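Long-range contacts in alginate lyase A1-II' (Sphingomonas sp. A1, PDB 2CWS), which probably depolymerises alginate as a family-7 polysaccharide lyase, the chain here being the C-terminal lyase part of a longer protein: residues A[48-53]-A[217-222]; A[91-96]-A[160-165]; A[104-109]-A[202-207]. One frame throughout, in Å; residues are numbered along the deposited sequence. Where two conformers were deposited one is given.

Interaction 1 of 3, residues A[48-53]-A[217-222]; sequences AMTFWA and IAKLYS
K219 lies alongside T50, both side chains pointing the same way from neighbouring antiparallel strands. Its CB starts against A48 CB. CG then passes T50 OG1 at 3.7 Å. CD touches A48 CB at 3.6 Å, and CE is again beside T50 OG1. The chain runs extended beyond CG, which carries NZ past both residues to salt bridges with D44 and D46. T50 OG1 itself is tied back to A48 O (3.0 Å), coming from above the carbonyl plane. With OG1 placed there, T50 CG2 stands anti to the backbone N and meets I217 CG2 at 3.5 Å. I217 CG1 comes to the edge of the W52 ring, near its plane.

The two strands lie in the seven-strand sheet of a two-sheet, concanavalin-like beta sandwich. M49 with L220 and F51 with A218 are hydrogen-bonded pairs. The F51 N to A218 O bond is nearly straight (2.8 Å, 171°). The side chains of these four residues face the other sheet. L220 CD1 touches both F51 CE2 (3.8 Å) and M49 CE (4.0 Å). Beyond L220 the chain turns a corner, and Y221 and S222 both face S94 in a classic beta bulge. The Y221 ring swings back so that A48 CB lies over its face, 4.1 Å from the centroid, a CH-pi contact. Its OH is hydrogen-bonded to D46.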
ATOM      1  N   ALA A  48       1.913  -6.329 -16.476  1.00  4.11           N
ATOM      2  CA  ALA A  48       1.746  -5.876 -15.084  1.00  4.14           C
ATOM      3  C   ALA A  48       2.902  -5.033 -14.625  1.00  3.95           C
ATOM      4  O   ALA A  48       4.066  -5.295 -14.917  1.00  4.56           O
ATOM      5  CB  ALA A  48       1.699  -7.085 -14.131  1.00  4.63           C
ATOM      6  N   MET A  49       2.544  -4.019 -13.803  1.00  3.94           N
ATOM      7  CA  MET A  49       3.553  -3.302 -12.998  1.00  3.77           C
ATOM      8  C   MET A  49       3.932  -4.264 -11.860  1.00  3.53           C
ATOM      9  O   MET A  49       3.069  -4.663 -11.058  1.00  4.22           O
ATOM     10  CB  MET A  49       2.971  -2.004 -12.505  1.00  4.26           C
ATOM     11  CG  MET A  49       3.821  -1.246 -11.495  1.00  4.66           C
ATOM     12  SD  MET A  49       3.310   0.451 -11.247  1.00  4.82           S
ATOM     13  CE  MET A  49       1.611   0.251 -10.732  1.00  5.94           C
ATOM     14  N   THR A  50       5.213  -4.639 -11.809  1.00  3.75           N
ATOM     15  CA  THR A  50       5.678  -5.759 -11.009  1.00  3.93           C
ATOM     16  C   THR A  50       6.692  -5.243 -10.001  1.00  3.21           C
ATOM     17  O   THR A  50       7.663  -4.567 -10.374  1.00  4.76           O
ATOM     18  CB  THR A  50       6.280  -6.809 -11.951  1.00  4.04           C
ATOM     19  OG1 THR A  50       5.335  -7.178 -12.928  1.00  4.81           O
ATOM     20  CG2 THR A  50       6.615  -8.094 -11.133  1.00  5.26           C
ATOM     21  N   PHE A  51       6.471  -5.609  -8.744  1.00  3.56           N
ATOM     22  CA  PHE A  51       7.276  -5.150  -7.606  1.00  3.41           C
ATOM     23  C   PHE A  51       7.996  -6.348  -7.020  1.00  3.47           C
ATOM     24  O   PHE A  51       7.324  -7.324  -6.596  1.00  4.33           O
ATOM     25  CB  PHE A  51       6.369  -4.579  -6.508  1.00  3.77           C
ATOM     26  CG  PHE A  51       5.505  -3.404  -6.956  1.00  3.51           C
ATOM     27  CD1 PHE A  51       5.945  -2.097  -6.731  1.00  3.82           C
ATOM     28  CD2 PHE A  51       4.278  -3.618  -7.550  1.00  3.96           C
ATOM     29  CE1 PHE A  51       5.136  -1.032  -7.068  1.00  4.28           C
ATOM     30  CE2 PHE A  51       3.477  -2.541  -7.910  1.00  4.40           C
ATOM     31  CZ  PHE A  51       3.894  -1.238  -7.650  1.00  4.22           C
ATOM     32  N   TRP A  52       9.331  -6.304  -6.977  1.00  3.69           N
ATOM     33  CA  TRP A  52      10.127  -7.391  -6.409  1.00  3.49           C
ATOM     34  C   TRP A  52      10.948  -6.845  -5.237  1.00  3.80           C
ATOM     35  O   TRP A  52      11.545  -5.762  -5.358  1.00  4.12           O
ATOM     36  CB  TRP A  52      11.067  -8.015  -7.504  1.00  4.52           C
ATOM     37  CG  TRP A  52      11.979  -9.029  -6.851  1.00  3.91           C
ATOM     38  CD1 TRP A  52      11.601 -10.318  -6.511  1.00  4.14           C
ATOM     39  CD2 TRP A  52      13.336  -8.900  -6.407  1.00  4.21           C
ATOM     40  NE1 TRP A  52      12.638 -10.969  -5.912  1.00  4.34           N
ATOM     41  CE2 TRP A  52      13.740 -10.104  -5.835  1.00  4.28           C
ATOM     42  CE3 TRP A  52      14.275  -7.819  -6.492  1.00  5.09           C
ATOM     43  CZ2 TRP A  52      15.003 -10.342  -5.299  1.00  4.76           C
ATOM     44  CZ3 TRP A  52      15.542  -8.048  -5.962  1.00  5.88           C
ATOM     45  CH2 TRP A  52      15.898  -9.295  -5.387  1.00  5.99           C
ATOM     46  N   ALA A  53      10.966  -7.586  -4.130  1.00  3.81           N
ATOM     47  CA  ALA A  53      11.785  -7.141  -2.989  1.00  4.23           C
ATOM     48  C   ALA A  53      12.310  -8.359  -2.244  1.00  3.75           C
ATOM     49  O   ALA A  53      11.534  -9.274  -1.933  1.00  4.30           O
ATOM     50  CB  ALA A  53      10.990  -6.272  -2.012  1.00  5.13           C
ATOM     51  N   ILE A 217       7.092 -11.210  -4.995  1.00  3.51           N
ATOM     52  CA  ILE A 217       6.674 -10.511  -6.212  1.00  3.64           C
ATOM     53  C   ILE A 217       5.188 -10.230  -6.102  1.00  3.51           C
ATOM     54  O   ILE A 217       4.409 -11.161  -5.889  1.00  3.92           O
ATOM     55  CB  ILE A 217       6.925 -11.345  -7.471  1.00  4.00           C
ATOM     56  CG1 ILE A 217       8.414 -11.693  -7.655  1.00  5.04           C
ATOM     57  CG2 ILE A 217       6.371 -10.632  -8.701  1.00  5.06           C
ATOM     58  CD1 ILE A 217       8.668 -12.766  -8.725  1.00  6.86           C
ATOM     59  N   ALA A 218       4.818  -8.969  -6.301  1.00  3.56           N
ATOM     60  CA  ALA A 218       3.407  -8.594  -6.416  1.00  3.84           C
ATOM     61  C   ALA A 218       3.235  -7.814  -7.714  1.00  3.35           C
ATOM     62  O   ALA A 218       4.173  -7.140  -8.165  1.00  4.51           O
ATOM     63  CB  ALA A 218       2.942  -7.729  -5.245  1.00  4.83           C
ATOM     64  N   LYS A 219       2.042  -7.919  -8.309  1.00  3.56           N
ATOM     65  CA  LYS A 219       1.718  -7.277  -9.551  1.00  3.76           C
ATOM     66  C   LYS A 219       0.469  -6.432  -9.456  1.00  3.62           C
ATOM     67  O   LYS A 219      -0.472  -6.794  -8.708  1.00  3.59           O
ATOM     68  CB  LYS A 219       1.427  -8.358 -10.639  1.00  4.41           C
ATOM     69  CG  LYS A 219       2.693  -8.984 -11.163  1.00  4.05           C
ATOM     70  CD  LYS A 219       2.391 -10.060 -12.230  1.00  4.68           C
ATOM     71  CE  LYS A 219       3.670 -10.423 -12.976  1.00  5.07           C
ATOM     72  NZ  LYS A 219       3.402 -11.421 -14.076  1.00  5.46           N
ATOM     73  N   LEU A 220       0.452  -5.361 -10.239  1.00  3.51           N
ATOM     74  CA  LEU A 220      -0.757  -4.559 -10.445  1.00  4.02           C
ATOM     75  C   LEU A 220      -1.012  -4.459 -11.956  1.00  3.67           C
ATOM     76  O   LEU A 220      -0.113  -4.232 -12.745  1.00  4.12           O
ATOM     77  CB  LEU A 220      -0.611  -3.161  -9.850  1.00  4.17           C
ATOM     78  CG  LEU A 220      -0.496  -3.133  -8.301  1.00  3.95           C
ATOM     79  CD1 LEU A 220      -0.230  -1.732  -7.813  1.00  5.85           C
ATOM     80  CD2 LEU A 220      -1.746  -3.686  -7.653  1.00  5.49           C
ATOM     81  N   TYR A 221      -2.320  -4.573 -12.291  1.00  4.28           N
ATOM     82  CA  TYR A 221      -2.782  -4.387 -13.668  1.00  4.80           C
ATOM     83  C   TYR A 221      -3.548  -3.078 -13.821  1.00  5.44           C
ATOM     84  O   TYR A 221      -3.644  -2.552 -14.914  1.00  7.58           O
ATOM     85  CB  TYR A 221      -3.716  -5.542 -14.101  1.00  5.82           C
ATOM     86  CG  TYR A 221      -2.974  -6.869 -14.127  1.00  5.82           C
ATOM     87  CD1 TYR A 221      -3.044  -7.718 -13.034  1.00  6.58           C
ATOM     88  CD2 TYR A 221      -2.192  -7.233 -15.206  1.00  5.83           C
ATOM     89  CE1 TYR A 221      -2.366  -8.915 -13.012  1.00  7.16           C
ATOM     90  CE2 TYR A 221      -1.511  -8.440 -15.177  1.00  6.24           C
ATOM     91  CZ  TYR A 221      -1.594  -9.269 -14.105  1.00  6.74           C
ATOM     92  OH  TYR A 221      -0.939 -10.486 -14.054  1.00  8.49           O
ATOM     93  N   SER A 222      -4.048  -2.521 -12.713  1.00  4.85           N
ATOM     94  CA  SER A 222      -4.717  -1.215 -12.746  1.00  5.49           C
ATOM     95  C   SER A 222      -4.559  -0.607 -11.345  1.00  4.43           C
ATOM     96  O   SER A 222      -4.462  -1.361 -10.357  1.00  4.84           O
ATOM     97  CB  SER A 222      -6.182  -1.340 -13.159  1.00  6.57           C
ATOM     98  OG  SER A 222      -6.861  -2.167 -12.258  1.00  8.03           O
TER

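Interaction 2 of 3, residues A[91-96]-A[160-165]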
ATOM      1  N   MET A  91      -9.074   4.345  -3.318  1.00  4.00           N
ATOM      2  CA  MET A  91      -8.106   3.670  -4.195  1.00  3.84           C
ATOM      3  C   MET A  91      -8.729   2.396  -4.715  1.00  3.59           C
ATOM      4  O   MET A  91      -9.314   1.622  -3.942  1.00  4.57           O
ATOM      5  CB  MET A  91      -6.837   3.379  -3.379  1.00  4.03           C
ATOM      6  CG  MET A  91      -5.846   2.546  -4.213  1.00  4.47           C
ATOM      7  SD  MET A  91      -4.208   2.418  -3.440  1.00  4.73           S
ATOM      8  CE  MET A  91      -4.672   1.446  -1.962  1.00  5.79           C
ATOM      9  N   LYS A  92      -8.589   2.179  -5.995  1.00  3.96           N
ATOM     10  CA  LYS A  92      -8.992   0.942  -6.635  1.00  5.03           C
ATOM     11  C   LYS A  92      -7.777   0.336  -7.317  1.00  4.47           C
ATOM     12  O   LYS A  92      -6.969   1.048  -7.906  1.00  6.27           O
ATOM     13  CB  LYS A  92     -10.071   1.130  -7.716  0.54  7.21           C
ATOM     14  CG  LYS A  92     -11.322   1.761  -7.157  0.54  8.58           C
ATOM     15  CD  LYS A  92     -12.317   1.897  -8.325  0.54 11.34           C
ATOM     16  CE  LYS A  92     -12.323   0.565  -9.064  0.54 17.07           C
ATOM     17  NZ  LYS A  92     -13.259   0.511 -10.203  0.54 23.86           N
ATOM     18  N   LEU A  93      -7.637  -0.981  -7.225  1.00  4.40           N
ATOM     19  CA  LEU A  93      -6.550  -1.624  -7.952  1.00  4.23           C
ATOM     20  C   LEU A  93      -7.005  -3.018  -8.336  1.00  4.19           C
ATOM     21  O   LEU A  93      -7.907  -3.623  -7.731  1.00  4.77           O
ATOM     22  CB  LEU A  93      -5.233  -1.619  -7.143  1.00  4.89           C
ATOM     23  CG  LEU A  93      -5.256  -2.337  -5.772  1.00  5.09           C
ATOM     24  CD1 LEU A  93      -5.054  -3.853  -5.873  1.00  5.55           C
ATOM     25  CD2 LEU A  93      -4.098  -1.772  -4.943  1.00  6.57           C
ATOM     26  N   SER A  94      -6.302  -3.577  -9.314  1.00  3.81           N
ATOM     27  CA  SER A  94      -6.426  -4.994  -9.626  1.00  3.99           C
ATOM     28  C   SER A  94      -5.012  -5.558  -9.686  1.00  4.02           C
ATOM     29  O   SER A  94      -4.114  -4.874 -10.197  1.00  5.48           O
ATOM     30  CB  SER A  94      -7.237  -5.332 -10.880  0.67  4.98           C
ATOM     31  OG  SER A  94      -6.528  -4.889 -12.004  0.67  5.07           O
ATOM     32  N   GLY A  95      -4.815  -6.722  -9.136  1.00  3.93           N
ATOM     33  CA  GLY A  95      -3.449  -7.237  -9.043  1.00  5.09           C
ATOM     34  C   GLY A  95      -3.420  -8.657  -8.600  1.00  3.49           C
ATOM     35  O   GLY A  95      -4.465  -9.337  -8.491  1.00  4.32           O
ATOM     36  N   LYS A  96      -2.231  -9.156  -8.315  1.00  3.73           N
ATOM     37  CA  LYS A  96      -2.042 -10.499  -7.809  1.00  3.68           C
ATOM     38  C   LYS A  96      -0.697 -10.561  -7.080  1.00  3.52           C
ATOM     39  O   LYS A  96       0.179  -9.749  -7.325  1.00  4.69           O
ATOM     40  CB  LYS A  96      -2.048 -11.607  -8.887  0.73  4.46           C
ATOM     41  CG  LYS A  96      -0.988 -11.402  -9.982  0.73  4.61           C
ATOM     42  CD  LYS A  96      -0.768 -12.627 -10.845  0.73  5.12           C
ATOM     43  CE  LYS A  96      -1.991 -12.840 -11.690  0.73  6.34           C
ATOM     44  NZ  LYS A  96      -1.895 -14.169 -12.423  0.73  7.33           N
ATOM     45  N   ASP A 160      -3.923 -15.655  -7.958  1.00  4.05           N
ATOM     46  CA  ASP A 160      -5.264 -15.231  -8.288  1.00  4.32           C
ATOM     47  C   ASP A 160      -5.309 -13.709  -8.472  1.00  4.13           C
ATOM     48  O   ASP A 160      -4.654 -12.973  -7.784  1.00  5.02           O
ATOM     49  CB  ASP A 160      -6.250 -15.551  -7.177  1.00  5.08           C
ATOM     50  CG  ASP A 160      -6.575 -17.022  -7.018  1.00  5.73           C
ATOM     51  OD1 ASP A 160      -6.163 -17.888  -7.845  1.00  6.45           O
ATOM     52  OD2 ASP A 160      -7.328 -17.300  -6.028  1.00  6.25           O
ATOM     53  N   LEU A 161      -6.151 -13.232  -9.371  1.00  5.24           N
ATOM     54  CA  LEU A 161      -6.336 -11.801  -9.544  1.00  5.18           C
ATOM     55  C   LEU A 161      -7.336 -11.341  -8.507  1.00  5.36           C
ATOM     56  O   LEU A 161      -8.402 -11.981  -8.348  1.00  7.37           O
ATOM     57  CB  LEU A 161      -6.935 -11.538 -10.937  0.58  7.07           C
ATOM     58  CG  LEU A 161      -7.086 -10.046 -11.251  0.58  7.22           C
ATOM     59  CD1 LEU A 161      -5.703  -9.569 -11.659  0.58  9.38           C
ATOM     60  CD2 LEU A 161      -8.128  -9.731 -12.302  0.58 10.80           C
ATOM     61  N   TYR A 162      -7.034 -10.253  -7.829  1.00  4.55           N
ATOM     62  CA  TYR A 162      -7.994  -9.590  -6.929  1.00  4.93           C
ATOM     63  C   TYR A 162      -8.271  -8.176  -7.434  1.00  4.25           C
ATOM     64  O   TYR A 162      -7.393  -7.485  -7.955  1.00  5.04           O
ATOM     65  CB  TYR A 162      -7.509  -9.541  -5.479  1.00  5.62           C
ATOM     66  CG  TYR A 162      -6.008  -9.323  -5.266  1.00  4.54           C
ATOM     67  CD1 TYR A 162      -5.198 -10.380  -4.932  1.00  4.54           C
ATOM     68  CD2 TYR A 162      -5.438  -8.060  -5.372  1.00  4.48           C
ATOM     69  CE1 TYR A 162      -3.826 -10.213  -4.710  1.00  4.66           C
ATOM     70  CE2 TYR A 162      -4.078  -7.856  -5.184  1.00  4.51           C
ATOM     71  CZ  TYR A 162      -3.278  -8.942  -4.847  1.00  4.09           C
ATOM     72  OH  TYR A 162      -1.907  -8.833  -4.656  1.00  4.52           O
ATOM     73  N   ASN A 163      -9.515  -7.782  -7.236  1.00  4.52           N
ATOM     74  CA  ASN A 163      -9.977  -6.423  -7.421  1.00  4.60           C
ATOM     75  C   ASN A 163     -10.248  -5.741  -6.093  0.61  3.91           C
ATOM     76  O   ASN A 163     -11.251  -6.040  -5.443  0.61  3.49           O
ATOM     77  CB  ASN A 163     -11.280  -6.392  -8.207  1.00  5.75           C
ATOM     78  CG  ASN A 163     -11.059  -6.848  -9.629  1.00  5.34           C
ATOM     79  OD1 ASN A 163     -10.296  -6.230 -10.352  1.00  9.51           O
ATOM     80  ND2 ASN A 163     -11.683  -7.949 -10.044  1.00  6.89           N
ATOM     81  N   MET A 164      -9.377  -4.865  -5.683  1.00  3.97           N
ATOM     82  CA  MET A 164      -9.383  -4.297  -4.347  1.00  4.38           C
ATOM     83  C   MET A 164      -9.888  -2.863  -4.390  1.00  4.16           C
ATOM     84  O   MET A 164      -9.618  -2.146  -5.354  1.00  4.61           O
ATOM     85  CB  MET A 164      -7.950  -4.322  -3.804  1.00  4.90           C
ATOM     86  CG  MET A 164      -7.829  -3.788  -2.398  1.00  5.82           C
ATOM     87  SD  MET A 164      -6.107  -3.726  -1.848  1.00  7.98           S
ATOM     88  CE  MET A 164      -5.703  -5.481  -1.839  1.00  9.50           C
ATOM     89  N   GLU A 165     -10.592  -2.465  -3.322  1.00  4.24           N
ATOM     90  CA  GLU A 165     -10.917  -1.046  -3.176  1.00  4.83           C
ATOM     91  C   GLU A 165     -10.753  -0.729  -1.699  1.00  3.84           C
ATOM     92  O   GLU A 165     -11.116  -1.511  -0.834  1.00  4.71           O
ATOM     93  CB  GLU A 165     -12.345  -0.782  -3.649  1.00  5.66           C
ATOM     94  CG  GLU A 165     -12.753   0.688  -3.565  1.00  8.24           C
ATOM     95  CD  GLU A 165     -14.108   0.895  -4.197  1.00 12.16           C
ATOM     96  OE1 GLU A 165     -14.848   1.750  -3.705  1.00 15.27           O
ATOM     97  OE2 GLU A 165     -14.454   0.168  -5.180  1.00 15.82           O
TER
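Y162 lays its ring over the backbone of G95 and K96. The two strands are antiparallel neighbours in the seven-strand sheet of the beta sandwich. Y162 CG sits between the backbone N and the carbonyl carbon (chi1 37°), the crowded position, and this turns the ring back across the neighbouring strand. G95 O lies over the ring centre, 3.4 Å above its plane, while also accepting a hydrogen bond from Y162 N. G95 has no side chain to obstruct the ring. Further along the ring, CZ reaches K96 CA, and OH is hydrogen-bonded to T97.

On the same face, L93 and M164 lie side by side. L93 CD1 touches M164 CB at 3.6 Å and also approaches the edge of the Y162 ring. M164 then bends at chi3, and its end packs on V108 and A109 of the opposing sheet.

The other face is more polar. K92 and E165 meet through their CG atoms (4.0 Å). In this conformer of K92 the charged ends, K92 NZ and E165 OE2, lie 5.2 Å apart and are not in contact. S94 OG turns to S222. Beneath the tyrosine ring the backbones stay firmly paired, with Y162 N 2.8 Å from G95 O and an angle of 167° at the hydrogen.

Interaction 3 of 3, residues A[104-109]-A[202-207]. With SO4 (sulfate ion), chain B.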
ATOM      1  N   GLY A 104       5.390 -16.330   4.222  1.00  3.61           N
ATOM      2  CA  GLY A 104       4.038 -16.481   3.676  1.00  4.14           C
ATOM      3  C   GLY A 104       3.224 -15.216   3.751  1.00  3.74           C
ATOM      4  O   GLY A 104       2.015 -15.293   3.528  1.00  4.88           O
ATOM      5  N   LYS A 105       3.798 -14.044   3.983  1.00  4.02           N
ATOM      6  CA  LYS A 105       2.971 -12.842   4.227  1.00  3.72           C
ATOM      7  C   LYS A 105       3.628 -11.620   3.601  1.00  3.84           C
ATOM      8  O   LYS A 105       4.801 -11.339   3.827  1.00  4.26           O
ATOM      9  CB  LYS A 105       2.787 -12.642   5.725  1.00  4.76           C
ATOM     10  CG  LYS A 105       1.906 -11.455   6.074  1.00  5.26           C
ATOM     11  CD  LYS A 105       1.871 -11.117   7.536  1.00  7.10           C
ATOM     12  CE  LYS A 105       1.211 -12.212   8.357  1.00  8.76           C
ATOM     13  NZ  LYS A 105       1.161 -11.870   9.836  1.00  8.38           N
ATOM     14  N   ILE A 106       2.805 -10.849   2.837  1.00  3.76           N
ATOM     15  CA  ILE A 106       3.209  -9.523   2.378  1.00  3.37           C
ATOM     16  C   ILE A 106       1.998  -8.607   2.521  1.00  3.42           C
ATOM     17  O   ILE A 106       0.880  -9.045   2.702  1.00  4.16           O
ATOM     18  CB  ILE A 106       3.724  -9.485   0.919  1.00  3.63           C
ATOM     19  CG1 ILE A 106       2.601  -9.774  -0.098  1.00  4.25           C
ATOM     20  CG2 ILE A 106       4.898 -10.419   0.749  1.00  4.22           C
ATOM     21  CD1 ILE A 106       3.066  -9.558  -1.556  1.00  5.05           C
ATOM     22  N   ILE A 107       2.287  -7.291   2.485  1.00  3.42           N
ATOM     23  CA  ILE A 107       1.253  -6.249   2.460  1.00  3.37           C
ATOM     24  C   ILE A 107       1.265  -5.663   1.058  1.00  2.99           C
ATOM     25  O   ILE A 107       2.321  -5.251   0.551  1.00  4.06           O
ATOM     26  CB  ILE A 107       1.486  -5.208   3.574  1.00  3.80           C
ATOM     27  CG1 ILE A 107       1.139  -5.818   4.917  1.00  4.55           C
ATOM     28  CG2 ILE A 107       0.706  -3.914   3.293  1.00  4.41           C
ATOM     29  CD1 ILE A 107       1.558  -4.984   6.118  1.00  5.41           C
ATOM     30  N   VAL A 108       0.077  -5.585   0.433  1.00  3.47           N
ATOM     31  CA  VAL A 108      -0.042  -5.171  -0.968  1.00  3.24           C
ATOM     32  C   VAL A 108      -0.718  -3.827  -1.135  1.00  3.11           C
ATOM     33  O   VAL A 108      -0.699  -3.290  -2.254  1.00  3.81           O
ATOM     34  CB  VAL A 108      -0.734  -6.252  -1.844  1.00  3.83           C
ATOM     35  CG1 VAL A 108       0.116  -7.511  -1.908  1.00  5.28           C
ATOM     36  CG2 VAL A 108      -2.140  -6.531  -1.315  1.00  5.71           C
ATOM     37  N   ALA A 109      -1.281  -3.248  -0.088  1.00  3.09           N
ATOM     38  CA  ALA A 109      -1.845  -1.918  -0.151  1.00  3.08           C
ATOM     39  C   ALA A 109      -2.004  -1.390   1.255  1.00  2.96           C
ATOM     40  O   ALA A 109      -2.097  -2.171   2.222  1.00  3.60           O
ATOM     41  CB  ALA A 109      -3.208  -1.923  -0.864  1.00  4.37           C
ATOM     42  N   ALA A 202       0.613   1.287  -2.369  1.00  3.44           N
ATOM     43  CA  ALA A 202       0.312   0.038  -3.086  1.00  3.32           C
ATOM     44  C   ALA A 202       1.616  -0.524  -3.604  1.00  3.11           C
ATOM     45  O   ALA A 202       2.432   0.207  -4.186  1.00  3.71           O
ATOM     46  CB  ALA A 202      -0.631   0.300  -4.260  1.00  4.87           C
ATOM     47  N   GLY A 203       1.791  -1.846  -3.436  1.00  3.30           N
ATOM     48  CA  GLY A 203       2.975  -2.487  -3.996  1.00  3.96           C
ATOM     49  C   GLY A 203       3.284  -3.768  -3.249  1.00  3.15           C
ATOM     50  O   GLY A 203       2.405  -4.662  -3.196  1.00  3.78           O
ATOM     51  N   ASN A 204       4.500  -3.860  -2.688  1.00  3.49           N
ATOM     52  CA  ASN A 204       4.981  -5.149  -2.144  1.00  3.36           C
ATOM     53  C   ASN A 204       5.807  -4.818  -0.915  1.00  3.31           C
ATOM     54  O   ASN A 204       6.992  -4.514  -0.996  1.00  4.16           O
ATOM     55  CB  ASN A 204       5.807  -5.848  -3.203  1.00  3.81           C
ATOM     56  CG  ASN A 204       6.406  -7.160  -2.781  1.00  4.17           C
ATOM     57  OD1 ASN A 204       7.233  -7.711  -3.607  1.00  6.51           O
ATOM     58  ND2 ASN A 204       6.124  -7.642  -1.631  1.00  3.42           N
ATOM     59  N   TYR A 205       5.187  -4.939   0.275  1.00  3.50           N
ATOM     60  CA  TYR A 205       5.827  -4.623   1.542  1.00  3.48           C
ATOM     61  C   TYR A 205       5.987  -5.989   2.230  1.00  3.25           C
ATOM     62  O   TYR A 205       5.008  -6.593   2.686  1.00  3.69           O
ATOM     63  CB  TYR A 205       4.950  -3.655   2.299  1.00  4.15           C
ATOM     64  CG  TYR A 205       5.423  -3.258   3.695  1.00  3.55           C
ATOM     65  CD1 TYR A 205       6.760  -3.241   4.063  1.00  4.34           C
ATOM     66  CD2 TYR A 205       4.460  -2.842   4.603  1.00  4.52           C
ATOM     67  CE1 TYR A 205       7.130  -2.821   5.333  1.00  5.40           C
ATOM     68  CE2 TYR A 205       4.809  -2.425   5.876  1.00  5.38           C
ATOM     69  CZ  TYR A 205       6.152  -2.455   6.243  1.00  5.51           C
ATOM     70  OH  TYR A 205       6.549  -2.023   7.483  1.00  7.30           O
ATOM     71  N   VAL A 206       7.206  -6.492   2.242  1.00  3.85           N
ATOM     72  CA  VAL A 206       7.425  -7.918   2.516  1.00  3.88           C
ATOM     73  C   VAL A 206       7.514  -8.197   4.010  1.00  3.71           C
ATOM     74  O   VAL A 206       8.418  -7.696   4.661  1.00  4.32           O
ATOM     75  CB  VAL A 206       8.749  -8.345   1.842  1.00  4.52           C
ATOM     76  CG1 VAL A 206       8.945  -9.863   1.999  1.00  5.41           C
ATOM     77  CG2 VAL A 206       8.782  -7.954   0.355  1.00  5.33           C
ATOM     78  N   GLN A 207       6.567  -9.016   4.525  1.00  3.88           N
ATOM     79  CA  GLN A 207       6.563  -9.259   5.977  1.00  3.91           C
ATOM     80  C   GLN A 207       7.424 -10.463   6.332  1.00  4.03           C
ATOM     81  O   GLN A 207       7.007 -11.462   6.887  1.00  4.57           O
ATOM     82  CB  GLN A 207       5.117  -9.417   6.528  1.00  4.68           C
ATOM     83  CG  GLN A 207       4.222  -8.234   6.081  1.00  5.01           C
ATOM     84  CD  GLN A 207       4.705  -6.921   6.606  1.00  4.46           C
ATOM     85  OE1 GLN A 207       4.717  -6.618   7.807  1.00  6.85           O
ATOM     86  NE2 GLN A 207       5.161  -6.041   5.677  1.00  4.62           N
TER
HETATM   87  S   SO4 B 401       5.138   1.070   7.737  0.66  5.94           S
HETATM   88  O1  SO4 B 401       4.576   1.221   6.269  0.66  4.68           O
HETATM   89  O2  SO4 B 401       4.654   2.113   8.615  0.66  7.26           O
HETATM   90  O3  SO4 B 401       4.727  -0.166   8.291  0.66  5.91           O
HETATM   91  O4  SO4 B 401       6.594   1.147   7.699  0.66  7.40           O
HETATM   92  O   HOH W   1       0.120  -4.400  -4.768  1.00  3.87           O
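A beta bulge marks this antiparallel pairing in the sheet that carries the bound sulfate: I107 pairs with Y205, but A109 pairs with A202, a shift of one residue. At the irregular step, G203 N bonds to V108 O (3.1 Å) from above the carbonyl plane. A water adds to this by donating to both V108 O and G203 O.

I107 and Y205 point the same way, with I107 CD1 3.9 Å from Y205 CD2. Y205 O accepts from I107 N at 2.8 Å and from Q207 NE2 at 3.0 Å, the latter above the carbonyl plane. The Q207 chain, bent at chi2 (-62°), folds back so that NE2 also stands 3.3 Å above the Y205 ring, over its centre. I107 CD1 packs against Q207 CD. With an alanine here, Y205 O would probably lose its second donor and the ring the amide over its face, making the tyrosine easier to turn.

Y205 OH donates to sulfate O3 (2.7 Å). H112 and R67 also bind this ion, which probably came from the crystallisation liquor. Such an anion site on the sheet is consistent with the substrate cleft of family-7 alginate lyases.

How the interactions relate
From the N terminus, segment 48-53 comes first and pairs with 217-222, near the C-terminal end, so interaction 1 spans most of the chain. Within that span, 91-96 and 104-109 follow in turn. Interaction 2 then closes at 160-165 and interaction 3 at 202-207. Their segments alternate, so these two contacts cross, and both fall within the span of interaction 1. Interactions 1 and 2 share one sheet, where strand 215-228 runs beside strand 88-99 and Y221 N probably bonds to S94 O. Interaction 3 belongs to the opposing sheet. M91 CE packs on A109 CB, and A53 CB on V206 CG2, joining the two layers of the sandwich.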